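Local coordinates for protein membrane-anchored mycosin mycp1 (PDB 4KB5) that cleaves the secretion substrate EspB as a subtilisin-like serine protease and may regulate secretion by the mycobacterial ESX-1 system, at residues Asp42-Asn47 with Asp117-Met122; Arg78-Pro83 with Gly110-Pro115; Thr105-Gly110 with Leu286-Tyr291. One frame throughout, in Å; residues are numbered along the deposited sequence.

Contact 1. Residues Asp42-Asn47 with Asp117-Met122; sequences DRPWAN and DGFVGM
The carbonyl oxygen of Gly118 receives the guanidinium of Arg43: NH1 of Arg43 lies 2.9 Å from O of Gly118 in a bent hydrogen bond, 139° at the hydrogen. The acceptor sits at the edge of the guanidinium, near its plane, but the donor stands well above the plane of the carbonyl and misses its lone pairs. Arg43 starts out pointing away from 117-122; a bend at chi2 (-100°) brings its chain back over the loop. The same oxygen is approached by a ring carbon, CD of Pro44 lying 3.3 Å from O of Gly118. Backbone meets backbone here, with the CA atoms of Arg43 and Gly118 4.6 Å apart.

Segment 117-122 belongs to the loop between helix 102-110 and strand 127-132 of the subtilisin-like catalytic domain, and Pro44 is the N-cap residue of the short helix 45-49 laid against it. The loop is shaped by an Asx turn, in which OD1 of Asp117 accepts from N of Phe119 at 2.8 Å through its anti lone pair; OD2 of Asp117 forms a salt bridge with Arg78.

Beyond the turn an apolar pair, Pro44 and Phe119, follows. The two meet roughly at a right angle, CG of Pro44 reaching CD2 of Phe119 at 4.0 Å, while the other neighbours of Pro44 include Thr287. Farther along, the buried Asn47 packs beside Val120, and CG1 of Val120 also approaches NH1 of Arg43 at 4.1 Å.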
ATOM      1  N   ASP A  42      10.811   7.109  23.527  1.00 40.53           N
ATOM      2  CA  ASP A  42      11.506   5.948  22.947  1.00 43.45           C
ATOM      3  C   ASP A  42      11.304   5.899  21.425  1.00 42.60           C
ATOM      4  O   ASP A  42      10.244   6.281  20.932  1.00 41.69           O
ATOM      5  CB  ASP A  42      10.932   4.658  23.542  1.00 45.02           C
ATOM      6  CG  ASP A  42      11.092   4.569  25.064  1.00 49.67           C
ATOM      7  OD1 ASP A  42      11.992   5.232  25.630  1.00 50.88           O
ATOM      8  OD2 ASP A  42      10.315   3.808  25.690  1.00 51.87           O
ATOM      9  N   ARG A  43      12.308   5.424  20.690  1.00 43.16           N
ATOM     10  CA  ARG A  43      12.147   5.081  19.262  1.00 42.47           C
ATOM     11  C   ARG A  43      11.097   3.977  19.141  1.00 37.01           C
ATOM     12  O   ARG A  43      11.106   3.047  19.936  1.00 37.41           O
ATOM     13  CB  ARG A  43      13.468   4.579  18.671  1.00 45.86           C
ATOM     14  CG  ARG A  43      14.535   5.642  18.478  1.00 50.46           C
ATOM     15  CD  ARG A  43      14.583   6.109  17.036  1.00 54.22           C
ATOM     16  NE  ARG A  43      15.600   7.138  16.811  1.00 56.11           N
ATOM     17  CZ  ARG A  43      15.341   8.406  16.494  1.00 55.99           C
ATOM     18  NH1 ARG A  43      14.087   8.837  16.354  1.00 54.84           N
ATOM     19  NH2 ARG A  43      16.347   9.250  16.307  1.00 56.72           N
ATOM     20  N   PRO A  44      10.156   4.097  18.181  1.00 34.94           N
ATOM     21  CA  PRO A  44       9.203   2.998  17.955  1.00 33.94           C
ATOM     22  C   PRO A  44       9.967   1.750  17.513  1.00 32.17           C
ATOM     23  O   PRO A  44      11.029   1.876  16.903  1.00 30.57           O
ATOM     24  CB  PRO A  44       8.327   3.509  16.796  1.00 33.43           C
ATOM     25  CG  PRO A  44       8.542   4.987  16.764  1.00 32.90           C
ATOM     26  CD  PRO A  44       9.942   5.213  17.243  1.00 32.85           C
ATOM     27  N   TRP A  45       9.444   0.570  17.823  1.00 30.98           N
ATOM     28  CA  TRP A  45      10.171  -0.673  17.520  1.00 33.87           C
ATOM     29  C   TRP A  45      10.520  -0.822  16.058  1.00 34.96           C
ATOM     30  O   TRP A  45      11.612  -1.299  15.728  1.00 35.77           O
ATOM     31  CB  TRP A  45       9.440  -1.905  18.068  1.00 32.35           C
ATOM     32  CG  TRP A  45       8.268  -2.421  17.256  1.00 34.42           C
ATOM     33  CD1 TRP A  45       6.909  -2.185  17.470  1.00 36.15           C
ATOM     34  CD2 TRP A  45       8.315  -3.326  16.097  1.00 35.98           C
ATOM     35  NE1 TRP A  45       6.140  -2.839  16.538  1.00 35.47           N
ATOM     36  CE2 TRP A  45       6.921  -3.543  15.685  1.00 35.63           C
ATOM     37  CE3 TRP A  45       9.340  -3.951  15.376  1.00 36.05           C
ATOM     38  CZ2 TRP A  45       6.589  -4.359  14.606  1.00 36.43           C
ATOM     39  CZ3 TRP A  45       8.991  -4.760  14.287  1.00 36.58           C
ATOM     40  CH2 TRP A  45       7.648  -4.969  13.919  1.00 35.01           C
ATOM     41  N   ALA A  46       9.623  -0.391  15.166  1.00 32.95           N
ATOM     42  CA  ALA A  46       9.869  -0.540  13.724  1.00 31.74           C
ATOM     43  C   ALA A  46      11.079   0.280  13.276  1.00 31.42           C
ATOM     44  O   ALA A  46      11.813  -0.133  12.374  1.00 31.40           O
ATOM     45  CB  ALA A  46       8.624  -0.172  12.914  1.00 31.81           C
ATOM     46  N   ASN A  47      11.287   1.435  13.911  1.00 30.17           N
ATOM     47  CA  ASN A  47      12.444   2.277  13.619  1.00 31.14           C
ATOM     48  C   ASN A  47      13.770   1.589  13.961  1.00 33.11           C
ATOM     49  O   ASN A  47      14.752   1.728  13.226  1.00 32.61           O
ATOM     50  CB  ASN A  47      12.363   3.607  14.363  1.00 32.15           C
ATOM     51  CG  ASN A  47      11.319   4.557  13.778  1.00 33.86           C
ATOM     52  OD1 ASN A  47      11.654   5.661  13.336  1.00 35.04           O
ATOM     53  ND2 ASN A  47      10.055   4.132  13.772  1.00 29.89           N
ATOM     54  N   ASP A 117       9.916  13.888  20.929  1.00 38.86           N
ATOM     55  CA  ASP A 117       9.587  12.455  20.866  1.00 37.36           C
ATOM     56  C   ASP A 117      10.535  11.702  19.935  1.00 35.98           C
ATOM     57  O   ASP A 117      11.323  12.309  19.212  1.00 35.39           O
ATOM     58  CB  ASP A 117       8.119  12.222  20.470  1.00 37.77           C
ATOM     59  CG  ASP A 117       7.804  12.700  19.046  1.00 39.79           C
ATOM     60  OD1 ASP A 117       8.307  12.090  18.068  1.00 36.64           O
ATOM     61  OD2 ASP A 117       7.040  13.688  18.913  1.00 39.30           O
ATOM     62  N   GLY A 118      10.450  10.379  19.952  1.00 34.67           N
ATOM     63  CA  GLY A 118      11.327   9.570  19.122  1.00 34.65           C
ATOM     64  C   GLY A 118      10.742   9.103  17.794  1.00 34.75           C
ATOM     65  O   GLY A 118      11.346   8.247  17.139  1.00 34.42           O
ATOM     66  N   PHE A 119       9.586   9.638  17.382  1.00 33.07           N
ATOM     67  CA  PHE A 119       9.018   9.223  16.085  1.00 33.10           C
ATOM     68  C   PHE A 119       9.618   9.993  14.923  1.00 32.67           C
ATOM     69  O   PHE A 119       9.707  11.215  14.965  1.00 30.06           O
ATOM     70  CB  PHE A 119       7.488   9.304  16.009  1.00 34.23           C
ATOM     71  CG  PHE A 119       6.942   8.887  14.663  1.00 34.47           C
ATOM     72  CD1 PHE A 119       6.855   9.808  13.607  1.00 34.95           C
ATOM     73  CD2 PHE A 119       6.567   7.569  14.430  1.00 33.34           C
ATOM     74  CE1 PHE A 119       6.387   9.415  12.353  1.00 34.77           C
ATOM     75  CE2 PHE A 119       6.108   7.174  13.180  1.00 34.81           C
ATOM     76  CZ  PHE A 119       6.008   8.098  12.144  1.00 33.66           C
ATOM     77  N   VAL A 120      10.019   9.258  13.889  1.00 30.25           N
ATOM     78  CA  VAL A 120      10.278   9.838  12.573  1.00 27.78           C
ATOM     79  C   VAL A 120       9.816   8.844  11.485  1.00 30.38           C
ATOM     80  O   VAL A 120       9.854   7.611  11.687  1.00 29.04           O
ATOM     81  CB  VAL A 120      11.754  10.284  12.397  1.00 27.99           C
ATOM     82  CG1 VAL A 120      12.727   9.096  12.463  1.00 27.79           C
ATOM     83  CG2 VAL A 120      11.940  11.053  11.100  1.00 26.33           C
ATOM     84  N   GLY A 121       9.357   9.383  10.355  1.00 29.78           N
ATOM     85  CA  GLY A 121       9.003   8.573   9.201  1.00 29.70           C
ATOM     86  C   GLY A 121      10.249   8.076   8.468  1.00 30.23           C
ATOM     87  O   GLY A 121      11.369   8.551   8.716  1.00 28.75           O
ATOM     88  N   MET A 122      10.051   7.132   7.552  1.00 28.84           N
ATOM     89  CA  MET A 122      11.159   6.544   6.790  1.00 30.02           C
ATOM     90  C   MET A 122      11.906   7.621   5.990  1.00 29.54           C
ATOM     91  O   MET A 122      13.145   7.644   5.953  1.00 28.24           O
ATOM     92  CB  MET A 122      10.613   5.425   5.882  1.00 32.25           C
ATOM     93  CG  MET A 122      11.647   4.717   5.026  1.00 37.04           C
ATOM     94  SD  MET A 122      12.673   3.535   5.931  1.00 41.97           S
ATOM     95  CE  MET A 122      11.445   2.378   6.518  1.00 38.18           C
TER

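Contact 2. Residues Arg78-Pro83 with Gly110-Pro115; sequences RVPAEP and GGRPSP
Two arginines, Arg78 and Arg112, extend in roughly opposite directions from backbones that lie side by side, and each guanidinium has a face covered from the opposite segment. Over the centre of the Arg78 guanidinium lies the side chain of Ser114, whose CB is 3.3 Å from CZ of Arg78. The corresponding cover for Arg112 is the ring of Pro80, placed obliquely with CG 3.7 Å from CZ of Arg112.

The edges of the two groups do the polar work. Arg78 presents NE and NH2 side-on to a single acceptor: NE is 3.0 Å and NH2 3.2 Å from O of Arg112, with that oxygen almost exactly in the guanidinium plane. Of the two donors, NH2 lies in the plane of that carbonyl, whereas NE stands 49° above it. The turn at chi3 (78°) swings the end of an otherwise extended Arg78 chain alongside 112-114. Arg112 bends at chi2 (63°) instead, folding back so that NH1 donates to O of Gly110 at 2.9 Å within its own segment, while its NH2 donates to the carbonyl oxygen of Val126.

Between the side chains the backbones join. N of Arg112 gives a nearly straight bond of 2.8 Å to O of Arg78, on a lone pair of that carbonyl, and CA-H of Gly111 approaches the same oxygen. These links tie the chain leading into edge strand 82-86 of the parallel sheet to the loop after helix 102-110.

NH1 of Arg78, turned away from O of Arg112, makes a salt bridge with Asp117. With NE and NH2 on one neutral carbonyl and NH1 on a carboxylate, rotation of the Arg78 guanidinium is restricted, and its charge is probably balanced largely by Asp117.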
ATOM      1  N   ARG A  78       4.210  18.414  10.820  1.00 29.58           N
ATOM      2  CA  ARG A  78       4.975  17.163  10.766  1.00 30.17           C
ATOM      3  C   ARG A  78       4.486  16.175   9.690  1.00 30.82           C
ATOM      4  O   ARG A  78       5.233  15.268   9.310  1.00 30.57           O
ATOM      5  CB  ARG A  78       5.054  16.481  12.140  1.00 29.50           C
ATOM      6  CG  ARG A  78       5.982  17.193  13.124  1.00 30.83           C
ATOM      7  CD  ARG A  78       5.980  16.521  14.482  1.00 31.16           C
ATOM      8  NE  ARG A  78       6.793  15.306  14.479  1.00 31.35           N
ATOM      9  CZ  ARG A  78       6.847  14.442  15.491  1.00 31.86           C
ATOM     10  NH1 ARG A  78       6.124  14.653  16.591  1.00 29.97           N
ATOM     11  NH2 ARG A  78       7.625  13.364  15.403  1.00 29.65           N
ATOM     12  N   VAL A  79       3.241  16.337   9.223  1.00 29.02           N
ATOM     13  CA  VAL A  79       2.685  15.510   8.126  1.00 29.11           C
ATOM     14  C   VAL A  79       2.107  16.472   7.080  1.00 29.33           C
ATOM     15  O   VAL A  79       0.885  16.606   6.946  1.00 27.91           O
ATOM     16  CB  VAL A  79       1.593  14.519   8.610  1.00 29.59           C
ATOM     17  CG1 VAL A  79       1.294  13.467   7.535  1.00 29.98           C
ATOM     18  CG2 VAL A  79       1.987  13.838   9.920  1.00 28.46           C
ATOM     19  N   PRO A  80       2.993  17.182   6.365  1.00 28.66           N
ATOM     20  CA  PRO A  80       2.569  18.298   5.528  1.00 27.98           C
ATOM     21  C   PRO A  80       2.080  17.877   4.149  1.00 27.85           C
ATOM     22  O   PRO A  80       2.619  18.313   3.143  1.00 28.29           O
ATOM     23  CB  PRO A  80       3.844  19.154   5.429  1.00 28.13           C
ATOM     24  CG  PRO A  80       4.963  18.164   5.543  1.00 27.68           C
ATOM     25  CD  PRO A  80       4.461  17.019   6.381  1.00 27.80           C
ATOM     26  N   ALA A  81       1.050  17.044   4.105  1.00 28.29           N
ATOM     27  CA  ALA A  81       0.505  16.571   2.836  1.00 28.25           C
ATOM     28  C   ALA A  81      -0.128  17.705   2.027  1.00 30.39           C
ATOM     29  O   ALA A  81      -0.614  18.709   2.592  1.00 29.04           O
ATOM     30  CB  ALA A  81      -0.523  15.465   3.082  1.00 27.20           C
ATOM     31  N   GLU A  82      -0.123  17.519   0.705  1.00 31.23           N
ATOM     32  CA  GLU A  82      -0.745  18.450  -0.238  0.67 30.64           C
ATOM     33  C   GLU A  82      -1.962  17.785  -0.888  1.00 31.69           C
ATOM     34  O   GLU A  82      -2.003  16.553  -1.026  1.00 29.74           O
ATOM     35  CB  GLU A  82       0.256  18.923  -1.305  0.67 30.84           C
ATOM     36  CG  GLU A  82       1.314  19.907  -0.807  0.67 32.54           C
ATOM     37  CD  GLU A  82       0.771  21.304  -0.474  0.67 34.66           C
ATOM     38  OE1 GLU A  82       1.311  21.942   0.457  0.67 35.86           O
ATOM     39  OE2 GLU A  82      -0.181  21.780  -1.136  0.67 34.61           O
ATOM     40  N   PRO A  83      -2.979  18.595  -1.285  1.00 30.60           N
ATOM     41  CA  PRO A  83      -4.178  17.933  -1.833  1.00 30.82           C
ATOM     42  C   PRO A  83      -3.926  17.224  -3.180  1.00 29.55           C
ATOM     43  O   PRO A  83      -3.313  17.782  -4.077  1.00 29.55           O
ATOM     44  CB  PRO A  83      -5.191  19.086  -1.982  1.00 31.96           C
ATOM     45  CG  PRO A  83      -4.367  20.336  -2.010  1.00 32.33           C
ATOM     46  CD  PRO A  83      -3.172  20.052  -1.134  1.00 32.10           C
ATOM     47  N   GLY A 110       6.535   9.734   5.618  1.00 27.71           N
ATOM     48  CA  GLY A 110       7.258  10.990   5.558  1.00 26.87           C
ATOM     49  C   GLY A 110       7.154  11.906   6.762  1.00 27.68           C
ATOM     50  O   GLY A 110       7.560  13.050   6.674  1.00 27.00           O
ATOM     51  N   GLY A 111       6.599  11.415   7.873  1.00 28.14           N
ATOM     52  CA  GLY A 111       6.490  12.217   9.097  1.00 29.77           C
ATOM     53  C   GLY A 111       7.814  12.840   9.511  1.00 29.94           C
ATOM     54  O   GLY A 111       8.844  12.153   9.554  1.00 29.65           O
ATOM     55  N   ARG A 112       7.791  14.137   9.818  1.00 29.23           N
ATOM     56  CA  ARG A 112       9.004  14.852  10.226  1.00 29.38           C
ATOM     57  C   ARG A 112       9.380  14.472  11.666  1.00 29.53           C
ATOM     58  O   ARG A 112       8.520  14.004  12.413  1.00 30.16           O
ATOM     59  CB  ARG A 112       8.826  16.369  10.074  1.00 29.16           C
ATOM     60  CG  ARG A 112       9.101  16.895   8.671  1.00 29.16           C
ATOM     61  CD  ARG A 112       8.140  16.350   7.595  1.00 29.70           C
ATOM     62  NE  ARG A 112       8.394  17.031   6.322  1.00 28.39           N
ATOM     63  CZ  ARG A 112       8.220  16.523   5.103  1.00 29.22           C
ATOM     64  NH1 ARG A 112       7.775  15.283   4.912  1.00 28.09           N
ATOM     65  NH2 ARG A 112       8.491  17.284   4.055  1.00 29.46           N
ATOM     66  N   PRO A 113      10.670  14.617  12.039  1.00 29.09           N
ATOM     67  CA  PRO A 113      11.069  14.375  13.432  1.00 31.29           C
ATOM     68  C   PRO A 113      10.641  15.549  14.348  1.00 33.78           C
ATOM     69  O   PRO A 113      10.191  16.591  13.862  1.00 33.29           O
ATOM     70  CB  PRO A 113      12.599  14.285  13.343  1.00 30.02           C
ATOM     71  CG  PRO A 113      12.945  15.185  12.195  1.00 30.63           C
ATOM     72  CD  PRO A 113      11.824  14.997  11.195  1.00 28.55           C
ATOM     73  N   SER A 114      10.790  15.358  15.656  1.00 35.62           N
ATOM     74  CA  SER A 114      10.517  16.378  16.668  1.00 37.76           C
ATOM     75  C   SER A 114      11.545  16.274  17.806  1.00 41.43           C
ATOM     76  O   SER A 114      11.980  15.165  18.157  1.00 38.07           O
ATOM     77  CB  SER A 114       9.122  16.165  17.244  1.00 39.25           C
ATOM     78  OG  SER A 114       8.941  16.852  18.466  1.00 42.87           O
ATOM     79  N   PRO A 115      11.902  17.425  18.416  1.00 42.06           N
ATOM     80  CA  PRO A 115      12.766  17.420  19.597  1.00 43.75           C
ATOM     81  C   PRO A 115      12.156  16.722  20.819  1.00 42.70           C
ATOM     82  O   PRO A 115      12.889  16.341  21.724  1.00 46.34           O
ATOM     83  CB  PRO A 115      12.966  18.913  19.890  1.00 45.06           C
ATOM     84  CG  PRO A 115      11.783  19.588  19.266  1.00 45.11           C
ATOM     85  CD  PRO A 115      11.527  18.795  18.020  1.00 42.55           C
TER

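Contact 3. Residues Thr105-Gly110 with Leu286-Tyr291; sequences TAAIIG and LTSLGY
Helix 102-110, which follows His101, assigned to the charge relay system of the subtilisin-like catalytic domain, packs its 105-110 turns against the chain around short strand 288-289. Ala107 faces this strand directly: its CB lies 3.6 Å from CB of Leu289 and 3.5 Å from OG of Ser288, so the methyl group touches two consecutive strand residues. The short side chain lets the backbones come close, with the CA atoms of Ala107 and Leu289 5.7 Å apart.

Ser288 turns its hydroxyl toward the helix, OG anti to the backbone N (chi1 -155°). There it forms a hydrogen bond with the carbonyl oxygen of Met104, which satisfies the hydroxyl, with CG1 of Ile108 beside OG of Ser288 at 3.8 Å. Ile108 continues the apolar contact one residue along the helix. Its CD1 end meets Leu286, the two side chains crossing at about a right angle with CD1 of Ile108 4.2 Å from CD1 of Leu286. Both residues also touch helix 311-328, Leu286 through Phe313 and Ile108 through Ala316 and Tyr317.

The side chain of Ile108 is about 8 Å from that of Ser312, also assigned to the charge relay, and about 9 Å from that of His101. The packing thus lies near a catalytic centre of the subtilase kind, where the histidine and the serine each stand at the start of a helix buried in the domain.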
ATOM      1  N   THR A 105      -0.702   6.609   7.810  1.00 27.44           N
ATOM      2  CA  THR A 105       0.004   6.015   6.660  1.00 26.63           C
ATOM      3  C   THR A 105       1.043   6.998   6.139  1.00 26.79           C
ATOM      4  O   THR A 105       2.213   6.639   5.962  1.00 26.15           O
ATOM      5  CB  THR A 105      -0.969   5.635   5.522  1.00 26.19           C
ATOM      6  OG1 THR A 105      -1.985   4.764   6.037  1.00 26.53           O
ATOM      7  CG2 THR A 105      -0.232   4.909   4.400  1.00 28.11           C
ATOM      8  N   ALA A 106       0.605   8.241   5.916  1.00 26.00           N
ATOM      9  CA  ALA A 106       1.461   9.333   5.436  1.00 26.00           C
ATOM     10  C   ALA A 106       2.610   9.652   6.389  1.00 25.04           C
ATOM     11  O   ALA A 106       3.717   9.974   5.954  1.00 25.27           O
ATOM     12  CB  ALA A 106       0.621  10.597   5.188  1.00 26.45           C
ATOM     13  N   ALA A 107       2.338   9.585   7.690  1.00 25.61           N
ATOM     14  CA  ALA A 107       3.354   9.904   8.700  1.00 25.43           C
ATOM     15  C   ALA A 107       4.428   8.815   8.737  1.00 24.45           C
ATOM     16  O   ALA A 107       5.606   9.125   8.880  1.00 25.71           O
ATOM     17  CB  ALA A 107       2.720  10.078  10.080  1.00 25.19           C
ATOM     18  N   ILE A 108       4.034   7.554   8.592  1.00 24.36           N
ATOM     19  CA  ILE A 108       5.036   6.471   8.451  1.00 25.57           C
ATOM     20  C   ILE A 108       5.965   6.734   7.259  1.00 26.93           C
ATOM     21  O   ILE A 108       7.196   6.569   7.356  1.00 25.21           O
ATOM     22  CB  ILE A 108       4.371   5.087   8.423  1.00 25.99           C
ATOM     23  CG1 ILE A 108       3.948   4.738   9.856  1.00 25.58           C
ATOM     24  CG2 ILE A 108       5.332   4.010   7.895  1.00 28.80           C
ATOM     25  CD1 ILE A 108       2.831   3.727   9.964  1.00 24.85           C
ATOM     26  N   ILE A 109       5.382   7.214   6.154  1.00 27.16           N
ATOM     27  CA  ILE A 109       6.150   7.435   4.945  1.00 26.40           C
ATOM     28  C   ILE A 109       7.082   8.619   5.136  1.00 27.70           C
ATOM     29  O   ILE A 109       8.277   8.520   4.861  1.00 28.84           O
ATOM     30  CB  ILE A 109       5.243   7.637   3.697  1.00 26.47           C
ATOM     31  CG1 ILE A 109       4.502   6.344   3.341  1.00 25.50           C
ATOM     32  CG2 ILE A 109       6.044   8.144   2.498  1.00 23.93           C
ATOM     33  CD1 ILE A 109       3.315   6.555   2.410  1.00 25.13           C
ATOM     34  N   GLY A 110       6.535   9.734   5.618  1.00 27.71           N
ATOM     35  CA  GLY A 110       7.258  10.990   5.558  1.00 26.87           C
ATOM     36  C   GLY A 110       7.154  11.906   6.762  1.00 27.68           C
ATOM     37  O   GLY A 110       7.560  13.050   6.674  1.00 27.00           O
ATOM     38  N   LEU A 286       2.217  -0.484  15.892  1.00 29.56           N
ATOM     39  CA  LEU A 286       3.047   0.602  15.371  1.00 29.89           C
ATOM     40  C   LEU A 286       2.780   1.909  16.081  1.00 29.09           C
ATOM     41  O   LEU A 286       1.760   2.067  16.752  1.00 27.81           O
ATOM     42  CB  LEU A 286       2.822   0.789  13.864  1.00 29.35           C
ATOM     43  CG  LEU A 286       3.003  -0.473  13.013  1.00 29.90           C
ATOM     44  CD1 LEU A 286       2.642  -0.138  11.577  1.00 28.69           C
ATOM     45  CD2 LEU A 286       4.428  -0.984  13.130  1.00 26.48           C
ATOM     46  N   THR A 287       3.720   2.835  15.915  1.00 30.02           N
ATOM     47  CA  THR A 287       3.539   4.224  16.299  1.00 31.25           C
ATOM     48  C   THR A 287       3.495   5.076  15.036  1.00 31.75           C
ATOM     49  O   THR A 287       4.283   4.869  14.110  1.00 29.55           O
ATOM     50  CB  THR A 287       4.694   4.699  17.201  1.00 31.74           C
ATOM     51  OG1 THR A 287       4.730   3.872  18.364  1.00 32.74           O
ATOM     52  CG2 THR A 287       4.509   6.170  17.645  1.00 32.23           C
ATOM     53  N   SER A 288       2.590   6.049  15.033  1.00 29.47           N
ATOM     54  CA  SER A 288       2.479   7.014  13.947  1.00 29.25           C
ATOM     55  C   SER A 288       1.952   8.334  14.506  1.00 30.77           C
ATOM     56  O   SER A 288       1.720   8.463  15.708  1.00 31.39           O
ATOM     57  CB  SER A 288       1.409   6.577  12.947  1.00 29.05           C
ATOM     58  OG  SER A 288       1.652   7.130  11.665  1.00 28.26           O
ATOM     59  N   LEU A 289       1.766   9.310  13.624  1.00 29.17           N
ATOM     60  CA  LEU A 289       1.398  10.676  14.015  1.00 29.89           C
ATOM     61  C   LEU A 289      -0.063  10.923  13.722  1.00 31.01           C
ATOM     62  O   LEU A 289      -0.603  10.393  12.741  1.00 29.49           O
ATOM     63  CB  LEU A 289       2.250  11.726  13.283  1.00 28.06           C
ATOM     64  CG  LEU A 289       3.764  11.712  13.491  1.00 27.35           C
ATOM     65  CD1 LEU A 289       4.416  12.871  12.744  1.00 25.86           C
ATOM     66  CD2 LEU A 289       4.165  11.721  14.969  1.00 27.19           C
ATOM     67  N   GLY A 290      -0.696  11.745  14.562  1.00 30.56           N
ATOM     68  CA  GLY A 290      -2.135  11.985  14.482  1.00 29.28           C
ATOM     69  C   GLY A 290      -2.473  13.257  13.742  1.00 29.62           C
ATOM     70  O   GLY A 290      -1.633  13.810  13.010  1.00 27.58           O
ATOM     71  N   TYR A 291      -3.702  13.738  13.950  1.00 30.11           N
ATOM     72  CA  TYR A 291      -4.211  14.901  13.213  1.00 31.56           C
ATOM     73  C   TYR A 291      -3.468  16.203  13.493  1.00 33.19           C
ATOM     74  O   TYR A 291      -3.490  17.102  12.664  1.00 34.77           O
ATOM     75  CB  TYR A 291      -5.708  15.099  13.432  1.00 30.82           C
ATOM     76  CG  TYR A 291      -6.570  13.923  13.010  1.00 31.11           C
ATOM     77  CD1 TYR A 291      -7.875  13.782  13.494  1.00 30.44           C
ATOM     78  CD2 TYR A 291      -6.073  12.934  12.143  1.00 31.06           C
ATOM     79  CE1 TYR A 291      -8.670  12.711  13.115  1.00 30.92           C
ATOM     80  CE2 TYR A 291      -6.852  11.860  11.765  1.00 30.40           C
ATOM     81  CZ  TYR A 291      -8.141  11.745  12.250  1.00 32.52           C
ATOM     82  OH  TYR A 291      -8.905  10.679  11.850  1.00 31.32           O
TER

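Contact 3 is the apolar core member, a helix packed on a strand close to the assigned catalytic residues, whereas contacts 1 and 2 lie farther out, rely on arginines gripping backbone carbonyls, and include exposed residues. Contact 1 is nevertheless largely buried; contact 2 is only partly so. Helix 102-110 and the chain after it join all three: Gly110 is common to contacts 2 and 3, and the chain after the helix supplies most of 110-115 and all of 117-122. Contacts 1 and 2 meet through the Arg78-Asp117 salt bridge, NH1 to OD2 2.7 Å. Phe119 connects contact 1 to contact 3 by packing on Leu289, which also touches Arg78 and Val79 of contact 2.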